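Local coordinates for protein alpha,alpha-trehalose-phosphate synthase (UDP-forming) (Burkholderia multivorans, PDB 5UOF) that belongs to glycosyltransferase family 20, whose members share the GT-B architecture of two Rossmann-like domains facing each other across a cleft, at residues Val36-Gln41 and Val452-Phe457; Pro177-Leu182 and Thr204-Arg209; Glu282-Phe287 and Ile343-Arg348. One frame throughout, in Å; residues are numbered along the deposited sequence. Where two conformers were deposited one is given.

How the interactions relate
All three contacts are largely buried, but interactions 1 and 2 each reach solvent through one exposed aspartate, while no exposed residue touches in interaction 3. Interactions 1 and 2 both belong to the domain built on the mixed sheet, with centres about 29 Å apart; interaction 3 belongs to the domain of the six-stranded parallel sheet. They share no helix or strand. Interaction 1 joins the first and last helices of the chain, greasy beneath and charged at its wet margin. Interaction 2 hangs on one short hydrogen bond between a histidine and a tyrosine, near the subunit interface. Interaction 3, a helix laid against an edge strand, is wholly apolar across its gap.

Interaction 1. Residues Val36-Gln41 and Val452-Phe457; sequences VMDALQ and VWRDTF. With EDO (1,2-ethanediol), chain Q.
Val-36 and Trp-453 close the deep side of this helix pair: CG1 of Val-36 meets the six-membered ring of the indole obliquely, 4.0 Å from CH2 of Trp-453. Beneath them lies the sheet of the N-terminal domain, with Val-14 under Val-36, while Phe-162 meets the indole edge-to-face. Further up, the aliphatic part of Arg-454 runs across the 9.7 Å gap between the helix axes and lies along Ala-39, its CD 3.9 Å from CB of Ala-39. The arginine chain then bends (chi3 71°), which turns the guanidinium back along helix 32-43 toward Gly-35. There NH1 is bonded to the carbonyl of Gly-35 and NH2 to the hydroxyl of Tyr-238.

The solvent side is looser. CB of Asp-38 sits over one guanidinium face, and OD2 of Asp-38 stands 3.6 Å from NH2 of Arg-454, well out of its plane, with carboxylate and guanidinium turned 69° apart. No N-H aims at this oxygen. A water spans the pair instead, donating to OD2 and weakly accepting from NH2. On the other helix, Asp-455 adds a long charge pairing, and its OD1 takes a 2.7 Å hydrogen bond from O1 of an ethanediol that also touches Ala-39.

The last helix, 450-472, returns from the C-terminal domain to pack on the N-terminal one, as in many GT-B enzymes. Direct hydrogen bonds to neutral partners thus fix the guanidinium's position, and the two aspartates probably contribute only a diffuse balance to its charge.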
loop_
_atom_site.group_PDB
_atom_site.type_symbol
_atom_site.label_atom_id
_atom_site.label_comp_id
_atom_site.label_asym_id
_atom_site.label_seq_id
_atom_site.Cartn_x
_atom_site.Cartn_y
_atom_site.Cartn_z
ATOM N N VAL A 36 20.852 9.132 22.238
ATOM C CA VAL A 36 22.165 8.504 22.091
ATOM C C VAL A 36 23.253 9.115 22.954
ATOM O O VAL A 36 24.357 8.550 23.004
ATOM C CB VAL A 36 22.631 8.509 20.622
ATOM C CG1 VAL A 36 21.621 7.775 19.727
ATOM C CG2 VAL A 36 22.882 9.935 20.158
ATOM N N MET A 37 23.016 10.252 23.605
ATOM C CA MET A 37 24.154 10.960 24.192
ATOM C C MET A 37 24.773 10.170 25.341
ATOM O O MET A 37 26.005 10.126 25.474
ATOM C CB MET A 37 23.744 12.357 24.647
ATOM C CG MET A 37 24.917 13.231 25.077
ATOM S SD MET A 37 26.198 13.392 23.808
ATOM C CE MET A 37 25.315 14.238 22.499
ATOM N N ASP A 38 23.942 9.526 26.171
ATOM C CA ASP A 38 24.475 8.742 27.283
ATOM C C ASP A 38 25.421 7.652 26.792
ATOM O O ASP A 38 26.439 7.368 27.437
ATOM C CB ASP A 38 23.339 8.126 28.096
ATOM C CG ASP A 38 22.757 9.086 29.118
ATOM O OD1 ASP A 38 23.208 10.251 29.171
ATOM O OD2 ASP A 38 21.850 8.673 29.873
ATOM N N ALA A 39 25.095 7.022 25.657
ATOM C CA ALA A 39 25.960 5.985 25.106
ATOM C C ALA A 39 27.227 6.581 24.505
ATOM O O ALA A 39 28.317 6.008 24.638
ATOM C CB ALA A 39 25.201 5.171 24.059
ATOM N N LEU A 40 27.113 7.725 23.827
ATOM C CA LEU A 40 28.319 8.379 23.315
ATOM C C LEU A 40 29.235 8.810 24.452
ATOM O O LEU A 40 30.458 8.620 24.387
ATOM C CB LEU A 40 27.954 9.578 22.443
ATOM C CG LEU A 40 27.307 9.253 21.091
ATOM C CD1 LEU A 40 26.748 10.516 20.468
ATOM C CD2 LEU A 40 28.317 8.590 20.153
ATOM N N GLN A 41 28.657 9.398 25.509
ATOM C CA GLN A 41 29.463 9.840 26.646
ATOM C C GLN A 41 30.133 8.660 27.336
ATOM O O GLN A 41 31.310 8.727 27.704
ATOM C CB GLN A 41 28.596 10.604 27.645
ATOM C CG GLN A 41 28.164 11.989 27.211
ATOM C CD GLN A 41 27.109 12.574 28.145
ATOM O OE1 GLN A 41 26.792 13.764 28.082
ATOM N NE2 GLN A 41 26.559 11.730 29.015
ATOM N N VAL A 452 15.572 2.045 27.114
ATOM C CA VAL A 452 15.454 0.674 26.628
ATOM C C VAL A 452 15.907 0.587 25.172
ATOM O O VAL A 452 16.678 -0.302 24.804
ATOM C CB VAL A 452 14.019 0.152 26.821
ATOM C CG1 VAL A 452 13.884 -1.274 26.273
ATOM C CG2 VAL A 452 13.651 0.203 28.314
ATOM N N TRP A 453 15.450 1.519 24.333
ATOM C CA TRP A 453 15.915 1.582 22.945
ATOM C C TRP A 453 17.431 1.658 22.880
ATOM O O TRP A 453 18.089 0.854 22.210
ATOM C CB TRP A 453 15.285 2.798 22.263
ATOM C CG TRP A 453 15.722 3.094 20.859
ATOM C CD1 TRP A 453 15.338 2.441 19.719
ATOM C CD2 TRP A 453 16.560 4.179 20.435
ATOM N NE1 TRP A 453 15.918 3.032 18.617
ATOM C CE2 TRP A 453 16.649 4.115 19.028
ATOM C CE3 TRP A 453 17.240 5.201 21.110
ATOM C CZ2 TRP A 453 17.399 5.021 18.288
ATOM C CZ3 TRP A 453 17.977 6.102 20.372
ATOM C CH2 TRP A 453 18.058 6.005 18.975
ATOM N N ARG A 454 18.001 2.629 23.587
ATOM C CA ARG A 454 19.438 2.831 23.551
ATOM C C ARG A 454 20.183 1.601 24.061
ATOM O O ARG A 454 21.095 1.085 23.398
ATOM C CB ARG A 454 19.785 4.063 24.382
ATOM C CG ARG A 454 21.245 4.163 24.712
ATOM C CD ARG A 454 21.558 5.473 25.418
ATOM N NE ARG A 454 21.047 5.529 26.779
ATOM C CZ ARG A 454 20.037 6.299 27.170
ATOM N NH1 ARG A 454 19.411 7.086 26.301
ATOM N NH2 ARG A 454 19.653 6.281 28.435
ATOM N N ASP A 455 19.800 1.114 25.241
ATOM C CA ASP A 455 20.570 0.068 25.906
ATOM C C ASP A 455 20.469 -1.263 25.174
ATOM O O ASP A 455 21.472 -1.981 25.054
ATOM C CB ASP A 455 20.101 -0.096 27.350
ATOM C CG ASP A 455 20.533 1.054 28.237
ATOM O OD1 ASP A 455 21.497 1.768 27.878
ATOM O OD2 ASP A 455 19.904 1.238 29.295
ATOM N N THR A 456 19.275 -1.623 24.682
ATOM C CA THR A 456 19.128 -2.918 24.022
ATOM C C THR A 456 19.797 -2.918 22.653
ATOM O O THR A 456 20.395 -3.920 22.248
ATOM C CB THR A 456 17.649 -3.294 23.911
ATOM O OG1 THR A 456 16.950 -2.280 23.191
ATOM C CG2 THR A 456 17.032 -3.416 25.304
ATOM N N PHE A 457 19.721 -1.797 21.926
ATOM C CA PHE A 457 20.372 -1.769 20.620
ATOM C C PHE A 457 21.886 -1.828 20.781
ATOM O O PHE A 457 22.561 -2.616 20.109
ATOM C CB PHE A 457 19.959 -0.533 19.818
ATOM C CG PHE A 457 20.271 -0.652 18.348
ATOM C CD1 PHE A 457 21.560 -0.456 17.874
ATOM C CD2 PHE A 457 19.278 -0.986 17.442
ATOM C CE1 PHE A 457 21.853 -0.585 16.522
ATOM C CE2 PHE A 457 19.556 -1.114 16.090
ATOM C CZ PHE A 457 20.852 -0.915 15.623
HETATM C C1 EDO Q . 25.066 1.549 27.124
HETATM O O1 EDO Q . 23.947 0.687 27.364
HETATM C C2 EDO Q . 24.585 2.907 26.635
HETATM O O2 EDO Q . 24.317 3.793 27.733
HETATM O O HOH W 1 20.401 6.192 31.262
#

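Interaction 2. Residues Pro177-Leu182 and Thr204-Arg209; sequences PPHDEL and TDYIER
The rings of His-179 and Tyr-206 meet rim to rim, neither over the face of the other, with centroids 5.8 Å apart and planes at 74°. Each presents its edge: the Tyr-206 hydroxyl lies in the plane of the imidazole, beside ND1, and ND1 in turn lies in the plane of the phenol ring. Leu-173 touches both side chains, Arg-210 adds to the surroundings of the histidine, and Pro-170 and Ile-212 to those of the tyrosine.

One short hydrogen bond does the work. ND1 of His-179 and OH of Tyr-206 are 2.6 Å apart at an angle of 157°, and either may be the donor. Tyr-206 bridges the gap by stretching straight out from helix 204-209, while His-179 takes the less common setting with CG between the backbone N and the carbonyl carbon (chi1 54°), which brings the imidazole round to the tyrosine's side.

The phenol oxygen is also set close against the backbone, 3.2 Å from CA of Asp-180, at the opening turn of a helix. A water 3.1 Å from OH of Tyr-206 also donates to OD1 of Asp-180, at 2.8 Å, so the exposed margin is tied by solvent. Being so near the helix N-terminus may polarise the hydroxyl somewhat.

On the same helix, Asp-205 and Arg-209 turn to the dimer interface, where they make reciprocal intersubunit salt bridges: Asp-205 with Arg-209 of the second subunit, and Arg-209 with Asp-205 of the second subunit. Helices 179-186 and 197-209 flank strand 191-194 in sequence, an alpha-beta-alpha succession of the kind that builds Rossmann-like domains.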
loop_
_atom_site.group_PDB
_atom_site.type_symbol
_atom_site.label_atom_id
_atom_site.label_comp_id
_atom_site.label_asym_id
_atom_site.label_seq_id
_atom_site.Cartn_x
_atom_site.Cartn_y
_atom_site.Cartn_z
ATOM N N PRO A 177 11.310 0.828 -7.263
ATOM C CA PRO A 177 11.874 -0.072 -8.292
ATOM C C PRO A 177 13.152 -0.769 -7.838
ATOM O O PRO A 177 13.311 -1.972 -8.099
ATOM C CB PRO A 177 12.103 0.864 -9.494
ATOM C CG PRO A 177 10.968 1.887 -9.346
ATOM C CD PRO A 177 10.891 2.124 -7.830
ATOM N N PRO A 178 14.094 -0.093 -7.122
ATOM C CA PRO A 178 15.289 -0.833 -6.662
ATOM C C PRO A 178 15.132 -1.550 -5.315
ATOM O O PRO A 178 16.102 -1.690 -4.560
ATOM C CB PRO A 178 16.361 0.262 -6.586
ATOM C CG PRO A 178 15.585 1.488 -6.193
ATOM C CD PRO A 178 14.275 1.367 -6.956
ATOM N N HIS A 179 13.937 -2.083 -5.042
ATOM C CA HIS A 179 13.667 -2.703 -3.742
ATOM C C HIS A 179 14.637 -3.842 -3.437
ATOM O O HIS A 179 15.088 -3.985 -2.297
ATOM C CB HIS A 179 12.222 -3.211 -3.695
ATOM C CG HIS A 179 11.859 -4.125 -4.824
ATOM N ND1 HIS A 179 12.032 -5.493 -4.767
ATOM C CD2 HIS A 179 11.310 -3.865 -6.033
ATOM C CE1 HIS A 179 11.614 -6.033 -5.899
ATOM N NE2 HIS A 179 11.162 -5.067 -6.680
ATOM N N ASP A 180 14.957 -4.673 -4.434
ATOM C CA ASP A 180 15.877 -5.781 -4.182
ATOM C C ASP A 180 17.243 -5.275 -3.734
ATOM O O ASP A 180 17.844 -5.826 -2.803
ATOM C CB ASP A 180 16.027 -6.662 -5.424
ATOM C CG ASP A 180 17.045 -7.783 -5.222
ATOM O OD1 ASP A 180 16.709 -8.778 -4.543
ATOM O OD2 ASP A 180 18.189 -7.665 -5.724
ATOM N N GLU A 181 17.748 -4.220 -4.376
ATOM C CA GLU A 181 19.052 -3.685 -3.991
ATOM C C GLU A 181 19.001 -3.028 -2.615
ATOM O O GLU A 181 19.968 -3.115 -1.844
ATOM C CB GLU A 181 19.533 -2.695 -5.048
ATOM C CG GLU A 181 20.965 -2.220 -4.841
ATOM C CD GLU A 181 21.511 -1.476 -6.040
ATOM O OE1 GLU A 181 22.658 -1.763 -6.450
ATOM O OE2 GLU A 181 20.798 -0.604 -6.571
ATOM N N LEU A 182 17.891 -2.355 -2.292
ATOM C CA LEU A 182 17.758 -1.765 -0.962
ATOM C C LEU A 182 17.810 -2.835 0.114
ATOM O O LEU A 182 18.445 -2.645 1.162
ATOM C CB LEU A 182 16.462 -0.971 -0.851
ATOM C CG LEU A 182 16.383 0.272 -1.738
ATOM C CD1 LEU A 182 15.048 0.923 -1.579
ATOM C CD2 LEU A 182 17.489 1.252 -1.396
ATOM N N THR A 204 11.316 -9.446 7.204
ATOM C CA THR A 204 11.507 -10.892 7.209
ATOM C C THR A 204 10.697 -11.556 6.102
ATOM O O THR A 204 11.190 -12.462 5.419
ATOM C CB THR A 204 11.123 -11.456 8.581
ATOM O OG1 THR A 204 11.956 -10.855 9.579
ATOM C CG2 THR A 204 11.331 -12.951 8.623
ATOM N N ASP A 205 9.452 -11.109 5.910
ATOM C CA ASP A 205 8.618 -11.639 4.835
ATOM C C ASP A 205 9.286 -11.464 3.479
ATOM O O ASP A 205 9.261 -12.376 2.649
ATOM C CB ASP A 205 7.256 -10.946 4.822
ATOM C CG ASP A 205 6.307 -11.479 5.886
ATOM O OD1 ASP A 205 6.618 -12.506 6.523
ATOM O OD2 ASP A 205 5.239 -10.858 6.075
ATOM N N TYR A 206 9.859 -10.287 3.227
ATOM C CA TYR A 206 10.539 -10.066 1.956
ATOM C C TYR A 206 11.652 -11.085 1.762
ATOM O O TYR A 206 11.749 -11.728 0.710
ATOM C CB TYR A 206 11.096 -8.638 1.887
ATOM C CG TYR A 206 11.662 -8.266 0.520
ATOM C CD1 TYR A 206 12.948 -8.643 0.144
ATOM C CD2 TYR A 206 10.913 -7.516 -0.385
ATOM C CE1 TYR A 206 13.459 -8.298 -1.097
ATOM C CE2 TYR A 206 11.420 -7.176 -1.632
ATOM C CZ TYR A 206 12.693 -7.570 -1.979
ATOM O OH TYR A 206 13.204 -7.237 -3.212
ATOM N N ILE A 207 12.495 -11.253 2.787
ATOM C CA ILE A 207 13.652 -12.145 2.684
ATOM C C ILE A 207 13.202 -13.585 2.463
ATOM O O ILE A 207 13.699 -14.282 1.570
ATOM C CB ILE A 207 14.521 -12.027 3.952
ATOM C CG1 ILE A 207 15.092 -10.613 4.097
ATOM C CG2 ILE A 207 15.614 -13.095 3.957
ATOM C CD1 ILE A 207 16.186 -10.312 3.138
ATOM N N GLU A 208 12.254 -14.053 3.281
ATOM C CA GLU A 208 11.875 -15.466 3.254
ATOM C C GLU A 208 11.043 -15.802 2.022
ATOM O O GLU A 208 11.348 -16.754 1.293
ATOM C CB GLU A 208 11.104 -15.823 4.529
ATOM C CG GLU A 208 11.985 -15.847 5.760
ATOM C CD GLU A 208 11.210 -16.164 7.024
ATOM O OE1 GLU A 208 10.047 -15.722 7.146
ATOM O OE2 GLU A 208 11.766 -16.862 7.893
ATOM N N ARG A 209 9.989 -15.029 1.771
ATOM C CA ARG A 209 9.046 -15.402 0.727
ATOM C C ARG A 209 9.592 -15.163 -0.668
ATOM O O ARG A 209 9.113 -15.781 -1.622
ATOM C CB ARG A 209 7.734 -14.650 0.930
ATOM C CG ARG A 209 7.083 -15.061 2.233
ATOM C CD ARG A 209 5.838 -14.288 2.528
ATOM N NE ARG A 209 5.091 -14.934 3.601
ATOM C CZ ARG A 209 3.907 -14.513 4.021
ATOM N NH1 ARG A 209 3.356 -13.458 3.449
ATOM N NH2 ARG A 209 3.274 -15.163 4.994
HETATM O O HOH W 2 14.103 -9.742 -4.824
#

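Interaction 3. Residues Glu282-Phe287 and Ile343-Arg348; sequences ERFQAF and IQYLNR
Ile-343 is the bump of this contact, and Phe-284 and Phe-287, about one helical turn apart, form the hollow that takes it. Its branches are shared out. CG2 stands over one face of the Phe-284 ring, 4.3 Å from the centroid and close to the ring normal, making a CH-pi contact. CD1 lies over the same face nearer the root of the side chain, 4.0 Å from CG of Phe-284. The remaining flank belongs to the other ring: CG1 of Ile-343 is 3.8 Å from CD2 of Phe-287, the two side chains running alongside each other, head to tail. Phe-284 carries CG anti to its carbonyl carbon, whereas Phe-287 has CG anti to the backbone N (chi1 -176°), and the isoleucine fits in the angle between them.

This is the layering of a Rossmann-like domain: helix 280-293, in the crossover between strands 266-271 and 301-306, runs nearly antiparallel to strand 343-346 at the edge of the parallel sheet. Ile-331 of the next helix, 314-335, touches both Phe-284 and Ile-343, while Leu-303 on the neighbouring strand touches Phe-287.

Two residues along the strand, Tyr-345 meets the outer end of the Phe-284 ring. Phe-284 points its rim at the face of the tyrosine in a T-shaped pair, planes at 74°, with CZ of Phe-284 4.2 Å from CD1 of Tyr-345. The tyrosine is steadied from its own segment: ND2 of Asn-347 donates an almost straight bond (169°) of 2.7 Å to OH of Tyr-345, at the inverse gamma turn centred on Asn-347.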
loop_
_atom_site.group_PDB
_atom_site.type_symbol
_atom_site.label_atom_id
_atom_site.label_comp_id
_atom_site.label_asym_id
_atom_site.label_seq_id
_atom_site.Cartn_x
_atom_site.Cartn_y
_atom_site.Cartn_z
ATOM N N GLU A 282 -8.512 14.851 7.272
ATOM C CA GLU A 282 -9.377 13.920 7.987
ATOM C C GLU A 282 -9.487 14.310 9.450
ATOM O O GLU A 282 -10.567 14.239 10.040
ATOM C CB GLU A 282 -8.840 12.493 7.861
ATOM C CG GLU A 282 -8.952 11.892 6.464
ATOM C CD GLU A 282 -7.792 12.251 5.550
ATOM O OE1 GLU A 282 -7.708 11.668 4.449
ATOM O OE2 GLU A 282 -6.963 13.108 5.918
ATOM N N ARG A 283 -8.368 14.719 10.047
ATOM C CA ARG A 283 -8.361 15.169 11.436
ATOM C C ARG A 283 -9.396 16.271 11.660
ATOM O O ARG A 283 -10.233 16.195 12.575
ATOM C CB ARG A 283 -6.941 15.658 11.773
ATOM C CG ARG A 283 -6.598 15.767 13.254
ATOM C CD ARG A 283 -6.073 14.450 13.803
ATOM N NE ARG A 283 -4.913 13.963 13.049
ATOM C CZ ARG A 283 -3.647 14.249 13.334
ATOM N NH1 ARG A 283 -3.348 15.042 14.355
ATOM N NH2 ARG A 283 -2.670 13.755 12.573
ATOM N N PHE A 284 -9.350 17.306 10.824
ATOM C CA PHE A 284 -10.267 18.426 10.965
ATOM C C PHE A 284 -11.696 17.994 10.677
ATOM O O PHE A 284 -12.625 18.414 11.373
ATOM C CB PHE A 284 -9.898 19.564 10.016
ATOM C CG PHE A 284 -8.653 20.334 10.400
ATOM C CD1 PHE A 284 -7.811 19.894 11.409
ATOM C CD2 PHE A 284 -8.359 21.517 9.745
ATOM C CE1 PHE A 284 -6.666 20.625 11.739
ATOM C CE2 PHE A 284 -7.214 22.250 10.069
ATOM C CZ PHE A 284 -6.380 21.799 11.073
ATOM N N GLN A 285 -11.891 17.186 9.633
ATOM C CA GLN A 285 -13.252 16.853 9.222
ATOM C C GLN A 285 -13.948 15.977 10.253
ATOM O O GLN A 285 -15.175 16.037 10.389
ATOM C CB GLN A 285 -13.242 16.162 7.853
ATOM C CG GLN A 285 -12.867 17.114 6.718
ATOM C CD GLN A 285 -12.978 16.472 5.347
ATOM O OE1 GLN A 285 -13.197 15.269 5.233
ATOM N NE2 GLN A 285 -12.824 17.280 4.297
ATOM N N ALA A 286 -13.199 15.130 10.954
ATOM C CA ALA A 286 -13.832 14.333 11.999
ATOM C C ALA A 286 -14.254 15.198 13.177
ATOM O O ALA A 286 -15.274 14.918 13.809
ATOM C CB ALA A 286 -12.894 13.220 12.454
ATOM N N PHE A 287 -13.482 16.244 13.492
ATOM C CA PHE A 287 -13.907 17.184 14.526
ATOM C C PHE A 287 -15.172 17.914 14.092
ATOM O O PHE A 287 -16.101 18.105 14.888
ATOM C CB PHE A 287 -12.772 18.170 14.815
ATOM C CG PHE A 287 -13.058 19.125 15.941
ATOM C CD1 PHE A 287 -13.152 18.672 17.245
ATOM C CD2 PHE A 287 -13.215 20.484 15.693
ATOM C CE1 PHE A 287 -13.416 19.564 18.290
ATOM C CE2 PHE A 287 -13.463 21.373 16.732
ATOM C CZ PHE A 287 -13.574 20.914 18.023
ATOM N N ILE A 343 -11.697 25.747 15.498
ATOM C CA ILE A 343 -10.382 25.187 15.190
ATOM C C ILE A 343 -9.376 26.327 15.192
ATOM O O ILE A 343 -9.432 27.220 14.333
ATOM C CB ILE A 343 -10.349 24.444 13.849
ATOM C CG1 ILE A 343 -11.291 23.241 13.877
ATOM C CG2 ILE A 343 -8.913 23.957 13.561
ATOM C CD1 ILE A 343 -11.284 22.445 12.554
ATOM N N GLN A 344 -8.465 26.305 16.162
ATOM C CA GLN A 344 -7.300 27.187 16.144
ATOM C C GLN A 344 -6.172 26.447 15.443
ATOM O O GLN A 344 -5.698 25.423 15.940
ATOM C CB GLN A 344 -6.884 27.579 17.559
ATOM C CG GLN A 344 -7.977 28.297 18.311
ATOM C CD GLN A 344 -7.607 28.534 19.763
ATOM O OE1 GLN A 344 -8.340 28.130 20.677
ATOM N NE2 GLN A 344 -6.468 29.187 19.983
ATOM N N TYR A 345 -5.753 26.953 14.289
ATOM C CA TYR A 345 -4.756 26.285 13.465
ATOM C C TYR A 345 -3.532 27.190 13.416
ATOM O O TYR A 345 -3.573 28.281 12.831
ATOM C CB TYR A 345 -5.317 25.977 12.074
ATOM C CG TYR A 345 -4.286 25.510 11.093
ATOM C CD1 TYR A 345 -3.273 24.644 11.477
ATOM C CD2 TYR A 345 -4.318 25.947 9.776
ATOM C CE1 TYR A 345 -2.315 24.235 10.580
ATOM C CE2 TYR A 345 -3.367 25.539 8.874
ATOM C CZ TYR A 345 -2.376 24.684 9.283
ATOM O OH TYR A 345 -1.428 24.289 8.384
ATOM N N LEU A 346 -2.450 26.739 14.057
ATOM C CA LEU A 346 -1.294 27.571 14.373
ATOM C C LEU A 346 -0.074 27.004 13.663
ATOM O O LEU A 346 0.423 25.937 14.036
ATOM C CB LEU A 346 -1.071 27.612 15.886
ATOM C CG LEU A 346 -2.213 28.311 16.630
ATOM C CD1 LEU A 346 -2.186 27.977 18.120
ATOM C CD2 LEU A 346 -2.108 29.817 16.401
ATOM N N ASN A 347 0.411 27.734 12.656
ATOM C CA ASN A 347 1.602 27.355 11.898
ATOM C C ASN A 347 2.827 27.954 12.590
ATOM O O ASN A 347 3.497 28.854 12.079
ATOM C CB ASN A 347 1.485 27.838 10.457
ATOM C CG ASN A 347 0.373 27.150 9.702
ATOM O OD1 ASN A 347 -0.636 27.765 9.342
ATOM N ND2 ASN A 347 0.550 25.863 9.452
ATOM N N ARG A 348 3.097 27.441 13.792
ATOM C CA ARG A 348 4.012 28.071 14.731
ATOM C C ARG A 348 4.829 27.018 15.467
ATOM O O ARG A 348 4.366 25.900 15.713
ATOM C CB ARG A 348 3.270 28.903 15.799
ATOM C CG ARG A 348 2.230 29.864 15.269
ATOM C CD ARG A 348 2.865 31.157 14.796
ATOM N NE ARG A 348 1.881 32.049 14.191
ATOM C CZ ARG A 348 1.777 32.268 12.883
ATOM N NH1 ARG A 348 2.607 31.669 12.036
ATOM N NH2 ARG A 348 0.840 33.085 12.420
#